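Local structure of farnesyl diphosphate synthase (Rhodobacter capsulatus, 3M0G) at residues E71-Y76 and A113-A118; Q142-E147 and G180-F185. The protein probably catalyses the condensation of farnesyl diphosphate with isopentenyl diphosphate to geranylgeranyl diphosphate, using magnesium as cofactor. One frame throughout, in Å; residues are numbered along the deposited sequence.

Contact 1: residues E71-Y76 and A113-A118; sequences EALHAY and ALQTLA
Tyr76 and Gln115 lie side by side because of their torsions. In Gln115, CG is anti to the backbone N (chi1 167°) and the chain runs on extended. Tyr76 holds its ring at chi1 114°, away from the usual staggered positions. The ring and the amide plane are only 20° apart. Gln115 CB sits over one ring face in a CH-pi contact, 3.8 Å from the Tyr76 centroid and offset toward the rim. Leu73 runs along the same glutamine, with Leu73 CD2 4.0 Å from Gln115 CG.

The rest is packing of small groups and backbone. Tyr76 CB meets Leu114 CB at 3.5 Å. Ala72 CB lies 3.9 Å from Ala118 CB, and Ala118 CB reaches Leu73 N at 3.8 Å. The small Ala72 and Ala118 are consistent with a closest axis approach of 7.7 Å between the antiparallel segments 71-76 and 113-118. Every touching residue is buried.

The pair belongs to the all-helical core of the prenyl synthase fold. Met34 and Ala37 of helix 29-37 pack on Leu114, and Leu140 of helix 130-144 touches Leu73 and Ala118. Met149 and Val150 of helix 149-159 touch Tyr76. Gln115 also packs on Gln115 of the second subunit, so the pair reaches the dimer interface.

Contact 2: residues Q142-E147 and G180-F185; sequences QASGAE and GALISF
Ala143 and Ala181 form the centre of this contact, where the C-terminal end of helix 130-144 meets the middle of helix 168-194. Their CA atoms are 4.8 Å apart. This is helix-helix packing within the all-helical prenyl synthase fold.

The apolar contacts come from short groups. Ala143 CB is 4.1 Å from Ala181 CB and 4.0 Å from Phe185 CB. Only the base of Phe185 takes part. Its CG is anti to the backbone N (chi1 170°), and the ring is carried away to Leu136, Ala139 and Leu140 of helix 130-144.

Methyl groups also pack on backbone carbonyls, in both directions. Ala143 CB lies 3.4 Å from Ala181 O. In return, Ala181 CB lies 3.2 Å from Ala143 O. The Ala181 carbonyl is not left without a partner, because Phe185 N donates to Ala181 O at 2.9 Å within its own helix.

One contact joins a polar atom to an apolar branch. Ser144 OG meets Leu182 CD1 at 3.9 Å. The hydroxyl is beside the backbone N, anti to the carbonyl carbon (chi1 -60°), and its hydrogen bond is with Leu140 O one turn back. Just after Ser144, the backbone leaves helical angles at Gly145. Leu182 also packs on Val70 of helix 60-81.

No hydrogen bond or charge pair crosses between the segments. The contact therefore rests on close backbone approach and van der Waals packing, with the serine hydroxyl satisfied inside its own helix.

From the N terminus, helix 60-81 enters contact 1 first. The chain then passes through the short strands 91-92 and 95-96 and returns in helix 104-121, closing contact 1 across 36 residues. Helix 130-144 follows and opens contact 2. Helix 149-159 intervenes, and helix 168-194 closes contact 2 across 32 residues. The two loops are in series and neither nest nor cross. They still meet in space, with centres about 13 Å apart. Leu73 packs on Ser144 and Leu182, and His74 touches Leu182. Helix 60-81 thus links helix 104-121 to helices 130-144 and 168-194. Both contacts also reach the second subunit.

Contact 1: residues E71-Y76 and A113-A118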
# COMPACT_ATOMS: atom_id res chain seq x y z
N GLU B 71 -11.95 -0.43 -4.85
CA GLU B 71 -11.92 0.54 -5.95
C GLU B 71 -10.69 1.45 -5.86
O GLU B 71 -10.05 1.77 -6.87
CB GLU B 71 -13.21 1.35 -5.98
CG GLU B 71 -14.40 0.58 -6.48
CD GLU B 71 -14.26 0.14 -7.94
OE1 GLU B 71 -13.86 0.98 -8.78
OE2 GLU B 71 -14.55 -1.04 -8.24
N ALA B 72 -10.36 1.86 -4.64
CA ALA B 72 -9.12 2.60 -4.39
C ALA B 72 -7.89 1.82 -4.84
O ALA B 72 -7.00 2.37 -5.49
CB ALA B 72 -9.00 2.98 -2.92
N LEU B 73 -7.82 0.54 -4.47
CA LEU B 73 -6.68 -0.29 -4.80
C LEU B 73 -6.62 -0.45 -6.34
O LEU B 73 -5.54 -0.36 -6.94
CB LEU B 73 -6.75 -1.66 -4.06
CG LEU B 73 -5.51 -2.55 -3.79
CD1 LEU B 73 -4.81 -2.93 -5.08
CD2 LEU B 73 -4.50 -1.91 -2.80
N HIS B 74 -7.77 -0.67 -6.96
CA HIS B 74 -7.81 -0.83 -8.43
C HIS B 74 -7.33 0.45 -9.11
O HIS B 74 -6.54 0.40 -10.07
CB HIS B 74 -9.22 -1.18 -8.90
CG HIS B 74 -9.32 -1.41 -10.37
ND1 HIS B 74 -10.20 -0.70 -11.17
CD2 HIS B 74 -8.67 -2.26 -11.19
CE1 HIS B 74 -10.07 -1.12 -12.42
NE2 HIS B 74 -9.15 -2.05 -12.46
N ALA B 75 -7.79 1.59 -8.57
CA ALA B 75 -7.49 2.90 -9.17
C ALA B 75 -5.99 3.14 -9.19
O ALA B 75 -5.43 3.57 -10.19
CB ALA B 75 -8.18 4.00 -8.42
N TYR B 76 -5.35 2.86 -8.06
CA TYR B 76 -3.91 3.08 -7.95
C TYR B 76 -3.14 2.21 -8.98
O TYR B 76 -2.13 2.65 -9.56
CB TYR B 76 -3.44 2.84 -6.49
CG TYR B 76 -2.52 1.67 -6.32
CD1 TYR B 76 -2.95 0.50 -5.69
CD2 TYR B 76 -1.22 1.74 -6.77
CE1 TYR B 76 -2.10 -0.59 -5.55
CE2 TYR B 76 -0.36 0.66 -6.65
CZ TYR B 76 -0.79 -0.49 -6.04
OH TYR B 76 0.07 -1.54 -5.92
N ALA B 113 -0.56 6.86 -2.71
CA ALA B 113 -1.50 7.27 -1.66
C ALA B 113 -2.86 6.62 -1.84
O ALA B 113 -3.64 6.49 -0.89
CB ALA B 113 -1.61 8.80 -1.62
N LEU B 114 -3.18 6.21 -3.08
CA LEU B 114 -4.42 5.50 -3.27
C LEU B 114 -4.32 4.10 -2.69
O LEU B 114 -5.31 3.58 -2.19
CB LEU B 114 -4.83 5.47 -4.74
CG LEU B 114 -5.52 6.75 -5.21
CD1 LEU B 114 -5.43 6.82 -6.74
CD2 LEU B 114 -6.97 6.79 -4.74
N GLN B 115 -3.13 3.49 -2.73
CA GLN B 115 -2.96 2.17 -2.09
C GLN B 115 -3.03 2.28 -0.57
O GLN B 115 -3.62 1.42 0.11
CB GLN B 115 -1.66 1.47 -2.52
CG GLN B 115 -1.35 0.26 -1.60
CD GLN B 115 -0.23 -0.64 -2.07
OE1 GLN B 115 -0.10 -1.78 -1.57
NE2 GLN B 115 0.57 -0.16 -3.01
N THR B 116 -2.46 3.37 -0.04
CA THR B 116 -2.53 3.68 1.38
C THR B 116 -3.97 3.96 1.79
O THR B 116 -4.42 3.53 2.85
CB THR B 116 -1.66 4.93 1.74
OG1 THR B 116 -0.33 4.75 1.25
CG2 THR B 116 -1.58 5.09 3.25
N LEU B 117 -4.70 4.70 0.95
CA LEU B 117 -6.12 4.96 1.21
C LEU B 117 -6.95 3.68 1.30
O LEU B 117 -7.81 3.56 2.20
CB LEU B 117 -6.72 5.91 0.14
CG LEU B 117 -8.12 6.48 0.42
CD1 LEU B 117 -8.13 7.35 1.69
CD2 LEU B 117 -8.59 7.32 -0.76
N ALA B 118 -6.74 2.76 0.35
CA ALA B 118 -7.41 1.45 0.34
C ALA B 118 -7.29 0.72 1.70
O ALA B 118 -8.30 0.25 2.24
CB ALA B 118 -6.86 0.54 -0.77

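Contact 2: residues Q142-E147 and G180-F185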
# COMPACT_ATOMS: atom_id res chain seq x y z
N GLN B 142 -2.77 -9.83 0.63
CA GLN B 142 -2.45 -11.04 -0.15
C GLN B 142 -2.74 -10.84 -1.64
O GLN B 142 -1.92 -11.20 -2.50
CB GLN B 142 -3.21 -12.24 0.41
CG GLN B 142 -2.55 -12.85 1.65
CD GLN B 142 -3.50 -13.68 2.50
OE1 GLN B 142 -4.28 -14.48 1.98
NE2 GLN B 142 -3.43 -13.48 3.82
N ALA B 143 -3.90 -10.28 -1.94
CA ALA B 143 -4.36 -10.15 -3.31
C ALA B 143 -3.58 -9.10 -4.12
O ALA B 143 -3.43 -9.24 -5.35
CB ALA B 143 -5.88 -9.87 -3.33
N SER B 144 -3.04 -8.09 -3.44
CA SER B 144 -2.59 -6.88 -4.11
C SER B 144 -1.09 -6.88 -4.28
O SER B 144 -0.57 -6.17 -5.13
CB SER B 144 -2.98 -5.62 -3.32
OG SER B 144 -4.40 -5.57 -3.18
N GLY B 145 -0.40 -7.65 -3.43
CA GLY B 145 1.06 -7.56 -3.35
C GLY B 145 1.76 -8.51 -4.28
O GLY B 145 1.18 -8.94 -5.29
N ALA B 146 3.01 -8.80 -3.92
CA ALA B 146 3.95 -9.63 -4.70
C ALA B 146 3.60 -11.12 -4.83
O ALA B 146 4.32 -11.85 -5.48
CB ALA B 146 5.38 -9.45 -4.17
N GLU B 147 2.50 -11.55 -4.20
CA GLU B 147 1.94 -12.90 -4.40
C GLU B 147 0.70 -12.84 -5.30
O GLU B 147 0.23 -13.87 -5.79
CB GLU B 147 1.53 -13.54 -3.07
CG GLU B 147 2.67 -13.78 -2.10
CD GLU B 147 2.21 -14.49 -0.84
OE1 GLU B 147 1.87 -13.80 0.15
OE2 GLU B 147 2.16 -15.74 -0.85
N GLY B 180 -6.97 -11.78 -11.40
CA GLY B 180 -7.74 -12.79 -10.71
C GLY B 180 -7.80 -12.53 -9.22
O GLY B 180 -8.85 -12.73 -8.59
N ALA B 181 -6.68 -12.08 -8.66
CA ALA B 181 -6.51 -11.92 -7.22
C ALA B 181 -7.43 -10.85 -6.64
O ALA B 181 -8.11 -11.11 -5.62
CB ALA B 181 -4.99 -11.63 -6.87
N LEU B 182 -7.50 -9.69 -7.30
CA LEU B 182 -8.29 -8.53 -6.78
C LEU B 182 -9.77 -8.77 -6.85
O LEU B 182 -10.51 -8.33 -5.95
CB LEU B 182 -7.99 -7.23 -7.55
CG LEU B 182 -8.24 -5.90 -6.79
CD1 LEU B 182 -7.54 -5.86 -5.43
CD2 LEU B 182 -7.92 -4.64 -7.59
N ILE B 183 -10.20 -9.44 -7.92
CA ILE B 183 -11.62 -9.84 -8.03
C ILE B 183 -12.01 -10.83 -6.93
O ILE B 183 -13.18 -10.80 -6.44
CB ILE B 183 -11.94 -10.40 -9.44
CG1 ILE B 183 -12.15 -9.25 -10.43
CG2 ILE B 183 -13.15 -11.38 -9.42
CD1 ILE B 183 -11.53 -9.51 -11.84
N SER B 184 -11.10 -11.73 -6.60
CA SER B 184 -11.31 -12.71 -5.53
C SER B 184 -11.39 -12.02 -4.17
O SER B 184 -12.23 -12.39 -3.32
CB SER B 184 -10.22 -13.78 -5.52
OG SER B 184 -10.50 -14.73 -4.48
N PHE B 185 -10.52 -11.03 -3.95
CA PHE B 185 -10.70 -10.22 -2.75
C PHE B 185 -12.11 -9.66 -2.69
O PHE B 185 -12.77 -9.85 -1.67
CB PHE B 185 -9.72 -9.07 -2.62
CG PHE B 185 -10.07 -8.13 -1.50
CD1 PHE B 185 -9.76 -8.46 -0.17
CD2 PHE B 185 -10.75 -6.94 -1.76
CE1 PHE B 185 -10.10 -7.60 0.90
CE2 PHE B 185 -11.07 -6.07 -0.70
CZ PHE B 185 -10.74 -6.40 0.63